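Local coordinates for protein Alpha/beta hydrolase (Paenibacillus sp. VTT E-133280, PDB 6TJ2) that probably acts as an extracellular esterase of the alpha/beta-hydrolase fold, with methyl salicylate as a likely substrate, at residues Tyr228-Thr232 / Met275-Met279; Ile134-Val138 / Lys281-Asp285. One frame throughout, in Å; residues are numbered along the deposited sequence.

Contact 1: Tyr228-Thr232 / Met275-Met279; sequences YLYLT and MAELM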
# COMPACT_ATOMS: atom_id res chain seq x y z
N TYR A 228 0.92 -2.39 -15.37
CA TYR A 228 0.60 -3.33 -14.29
C TYR A 228 -0.61 -2.79 -13.58
O TYR A 228 -0.57 -1.66 -13.03
CB TYR A 228 1.77 -3.54 -13.32
CG TYR A 228 1.66 -4.83 -12.53
CD1 TYR A 228 0.80 -4.96 -11.45
CD2 TYR A 228 2.40 -5.96 -12.89
CE1 TYR A 228 0.62 -6.14 -10.78
CE2 TYR A 228 2.23 -7.16 -12.21
CZ TYR A 228 1.31 -7.26 -11.20
OH TYR A 228 1.14 -8.47 -10.56
N LEU A 229 -1.69 -3.57 -13.58
CA LEU A 229 -2.95 -3.27 -12.89
C LEU A 229 -3.00 -4.12 -11.62
O LEU A 229 -2.96 -5.34 -11.71
CB LEU A 229 -4.12 -3.55 -13.86
CG LEU A 229 -5.51 -3.43 -13.22
CD1 LEU A 229 -5.77 -2.08 -12.54
CD2 LEU A 229 -6.61 -3.74 -14.25
N TYR A 230 -3.02 -3.47 -10.46
CA TYR A 230 -2.91 -4.10 -9.15
C TYR A 230 -4.11 -3.82 -8.31
O TYR A 230 -4.44 -2.62 -8.16
CB TYR A 230 -1.64 -3.61 -8.45
CG TYR A 230 -1.44 -4.15 -7.07
CD1 TYR A 230 -1.31 -3.28 -6.02
CD2 TYR A 230 -1.40 -5.51 -6.81
CE1 TYR A 230 -1.05 -3.74 -4.75
CE2 TYR A 230 -1.22 -5.98 -5.51
CZ TYR A 230 -1.03 -5.09 -4.50
OH TYR A 230 -0.80 -5.62 -3.22
N LEU A 231 -4.72 -4.83 -7.74
CA LEU A 231 -5.78 -4.67 -6.75
C LEU A 231 -5.22 -4.93 -5.36
O LEU A 231 -4.56 -5.93 -5.13
CB LEU A 231 -6.97 -5.58 -7.04
CG LEU A 231 -7.54 -5.53 -8.45
CD1 LEU A 231 -8.72 -6.48 -8.59
CD2 LEU A 231 -7.97 -4.10 -8.82
N THR A 232 -5.46 -3.99 -4.44
CA THR A 232 -4.63 -3.94 -3.21
C THR A 232 -4.98 -5.01 -2.18
O THR A 232 -4.18 -5.15 -1.25
CB THR A 232 -4.70 -2.57 -2.56
OG1 THR A 232 -6.01 -2.33 -2.05
CG2 THR A 232 -4.29 -1.45 -3.50
N MET A 275 -13.93 -2.79 -12.90
CA MET A 275 -12.79 -3.49 -13.48
C MET A 275 -12.55 -3.12 -14.93
O MET A 275 -11.39 -2.89 -15.34
CB MET A 275 -12.91 -5.02 -13.36
CG MET A 275 -12.83 -5.52 -11.94
SD MET A 275 -11.30 -5.03 -11.04
CE MET A 275 -10.10 -5.40 -12.31
N ALA A 276 -13.61 -3.02 -15.72
CA ALA A 276 -13.49 -2.58 -17.12
C ALA A 276 -12.86 -1.20 -17.17
O ALA A 276 -11.96 -0.96 -17.96
CB ALA A 276 -14.86 -2.61 -17.76
N GLU A 277 -13.29 -0.29 -16.31
CA GLU A 277 -12.71 1.06 -16.30
C GLU A 277 -11.23 1.01 -15.95
O GLU A 277 -10.44 1.74 -16.56
CB GLU A 277 -13.49 1.94 -15.33
CG GLU A 277 -14.91 2.21 -15.75
CD GLU A 277 -15.72 2.87 -14.62
OE1 GLU A 277 -15.21 2.98 -13.47
OE2 GLU A 277 -16.85 3.26 -14.90
N LEU A 278 -10.85 0.18 -15.01
CA LEU A 278 -9.44 0.04 -14.66
C LEU A 278 -8.61 -0.53 -15.79
O LEU A 278 -7.46 -0.11 -16.06
CB LEU A 278 -9.23 -0.83 -13.41
CG LEU A 278 -9.71 -0.18 -12.10
CD1 LEU A 278 -9.76 -1.20 -11.01
CD2 LEU A 278 -8.80 1.01 -11.73
N MET A 279 -9.19 -1.48 -16.52
CA MET A 279 -8.47 -2.08 -17.66
C MET A 279 -8.30 -1.08 -18.77
O MET A 279 -7.25 -1.06 -19.42
CB MET A 279 -9.22 -3.33 -18.15
CG MET A 279 -9.14 -4.44 -17.13
SD MET A 279 -10.21 -5.80 -17.57
CE MET A 279 -9.55 -7.14 -16.58
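Leu-231 and Met-275 meet end to end, between strand 226-231 and helix 272-283. Leu-231 CD1 lies 3.8 Å from Met-275 SD, and CD2 is only slightly farther from the same sulfur. The Met-275 side chain leaves the helix to one side of the strand. Bends at chi2 and chi3 bring its SD and CE in against Leu-231.

Leu-229 points at the helix and meets Leu-278 and Met-279. Its CG stands anti to the backbone N (chi1 174°), and the two methyls divide the work. CD1 packs on Leu-278 CB at 3.8 Å. CD2 touches Met-279 CG at 3.9 Å. Leu-229 crosses both side chains at about a right angle, and its methyls meet them near the helix backbone, not at their far ends. The end of Leu-278 turns to the other leucine: its CD1 is 4.1 Å from Leu-231 CD2.

All five touching residues are buried, and the contact is wholly apolar. Over these short segments the strand and helix run roughly antiparallel, with 149° between their directions and axes 10.1 Å apart at closest approach. This is the helix-on-sheet layering of the alpha/beta-hydrolase fold.

Leu-229 and Leu-278 both also touch Ile-258 on the neighbouring strand 256-260. Met-275 and Met-279 lean on Thr-63 of helix 61-69, which flanks helix 272-283. Across the sheet, Tyr-228 and Tyr-230 pack against helix 244-250.

Contact 2: Ile134-Val138 / Lys281-Asp285; sequences IKRIV and KAGRD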
# COMPACT_ATOMS: atom_id res chain seq x y z
N ILE A 134 1.08 -6.36 -31.17
CA ILE A 134 0.67 -5.95 -29.81
C ILE A 134 0.90 -4.46 -29.61
O ILE A 134 2.04 -3.98 -29.81
CB ILE A 134 1.43 -6.81 -28.78
CG1 ILE A 134 1.10 -8.30 -28.94
CG2 ILE A 134 1.11 -6.31 -27.38
CD1 ILE A 134 2.07 -9.18 -28.20
N LYS A 135 -0.15 -3.76 -29.21
CA LYS A 135 -0.09 -2.33 -28.87
C LYS A 135 0.54 -2.10 -27.48
O LYS A 135 1.31 -1.15 -27.29
CB LYS A 135 -1.49 -1.73 -28.98
CG LYS A 135 -1.64 -0.25 -28.61
CD LYS A 135 -3.08 0.13 -28.33
CE LYS A 135 -3.77 0.97 -29.36
NZ LYS A 135 -2.93 2.13 -29.76
N ARG A 136 0.14 -2.91 -26.50
CA ARG A 136 0.51 -2.73 -25.08
C ARG A 136 0.25 -4.06 -24.38
O ARG A 136 -0.70 -4.77 -24.76
CB ARG A 136 -0.28 -1.57 -24.46
CG ARG A 136 -0.00 -1.30 -22.99
CD ARG A 136 -0.61 0.00 -22.48
NE ARG A 136 0.11 1.16 -22.93
CZ ARG A 136 1.12 1.77 -22.24
NH1 ARG A 136 1.60 1.40 -21.04
NH2 ARG A 136 1.68 2.82 -22.83
N ILE A 137 1.08 -4.37 -23.42
CA ILE A 137 0.96 -5.61 -22.61
C ILE A 137 0.57 -5.22 -21.20
O ILE A 137 1.26 -4.35 -20.59
CB ILE A 137 2.25 -6.41 -22.66
CG1 ILE A 137 2.71 -6.73 -24.08
CG2 ILE A 137 2.08 -7.65 -21.82
CD1 ILE A 137 4.15 -7.25 -24.12
N VAL A 138 -0.51 -5.76 -20.68
CA VAL A 138 -1.04 -5.39 -19.35
C VAL A 138 -0.97 -6.62 -18.47
O VAL A 138 -1.60 -7.64 -18.79
CB VAL A 138 -2.47 -4.82 -19.43
CG1 VAL A 138 -2.99 -4.51 -18.04
CG2 VAL A 138 -2.49 -3.58 -20.32
N LYS A 281 -7.97 2.20 -18.18
CA LYS A 281 -6.93 3.11 -17.64
C LYS A 281 -5.53 2.51 -17.78
O LYS A 281 -4.56 3.20 -18.08
CB LYS A 281 -7.18 3.36 -16.16
CG LYS A 281 -8.08 4.53 -15.83
CD LYS A 281 -8.11 4.74 -14.30
CE LYS A 281 -7.03 5.57 -13.62
NZ LYS A 281 -7.54 6.02 -12.28
N ALA A 282 -5.41 1.16 -17.71
CA ALA A 282 -4.14 0.46 -17.86
C ALA A 282 -3.78 0.25 -19.34
O ALA A 282 -2.62 0.25 -19.69
CB ALA A 282 -4.22 -0.84 -17.09
N GLY A 283 -4.79 0.12 -20.21
CA GLY A 283 -4.58 -0.26 -21.62
C GLY A 283 -4.52 0.89 -22.60
O GLY A 283 -3.91 0.73 -23.69
N ARG A 284 -5.08 2.06 -22.26
CA ARG A 284 -5.19 3.19 -23.18
C ARG A 284 -3.84 3.74 -23.52
O ARG A 284 -2.87 3.57 -22.77
CB ARG A 284 -6.09 4.27 -22.61
CG ARG A 284 -5.53 4.94 -21.36
CD ARG A 284 -6.53 5.92 -20.83
NE ARG A 284 -6.09 6.50 -19.57
CZ ARG A 284 -6.78 7.39 -18.88
NH1 ARG A 284 -7.85 7.97 -19.39
NH2 ARG A 284 -6.37 7.74 -17.66
N ASP A 285 -3.72 4.41 -24.66
CA ASP A 285 -2.47 5.15 -24.96
C ASP A 285 -2.13 6.28 -23.93
O ASP A 285 -3.14 6.73 -23.28
CB ASP A 285 -2.60 5.71 -26.36
CG ASP A 285 -2.47 4.64 -27.43
OD1 ASP A 285 -1.76 3.58 -27.17
OD2 ASP A 285 -2.91 4.97 -28.56
O HOH W 1 -1.52 1.62 -25.08
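Val-138 and Arg-136 face the end of helix 272-283, with the touching parts running 164° apart and the CA atoms of Arg-136 and Gly-283 at 6.6 Å. Here the C-terminal helix of the alpha/beta-hydrolase fold ends over strand 134-139 of the central parallel sheet. Val-138 CG1 packs on Ala-282 CB at 4.0 Å. Its CG2 lies 4.1 Å from Gly-283 CA, against the backbone of the last helical turn.

Arg-136 sets its CD against the carbonyl oxygens of Ala-282 and Gly-283, 3.4 Å from Ala-282 O. NH1 bonds Ser-227 OG and makes a salt bridge with Asp-184 of the third subunit.

Toward the surface, Lys-135 crosses Asp-285 at about a right angle. NZ of Lys-135 meets OD2 of Asp-285 at 3.1 Å on the syn side, 24° out of the carboxylate plane. The bond from NZ to OD1 is weak. Asp-285 O also bonds Arg-183 of the third subunit, so the chain end has partners on two chains.

A water lies in plane at the guanidinium edge. It accepts from Arg-136 NE at 2.7 Å and donates to Gly-283 O and Asp-285 OD1, each at 2.9 Å.

Both contacts set helix 272-283 on the same face of the central sheet, against the adjacent strands 226-231 and 134-139. Their centres are about 12 Å apart, and they touch where Leu-229 CB meets Ala-282 CB at 4.2 Å. Contact 1 is fully buried and depends on leucine and methionine packing alone. Contact 2 is partly buried. It keeps a small apolar patch beside contact 1, then turns to ions and water toward the chain end, where another subunit also takes part. In sequence, both segments of contact 1 fall between those of contact 2. Helix 272-283 packs on apolar residues along the sheet, and the chain just past its end meets charge, water and another subunit.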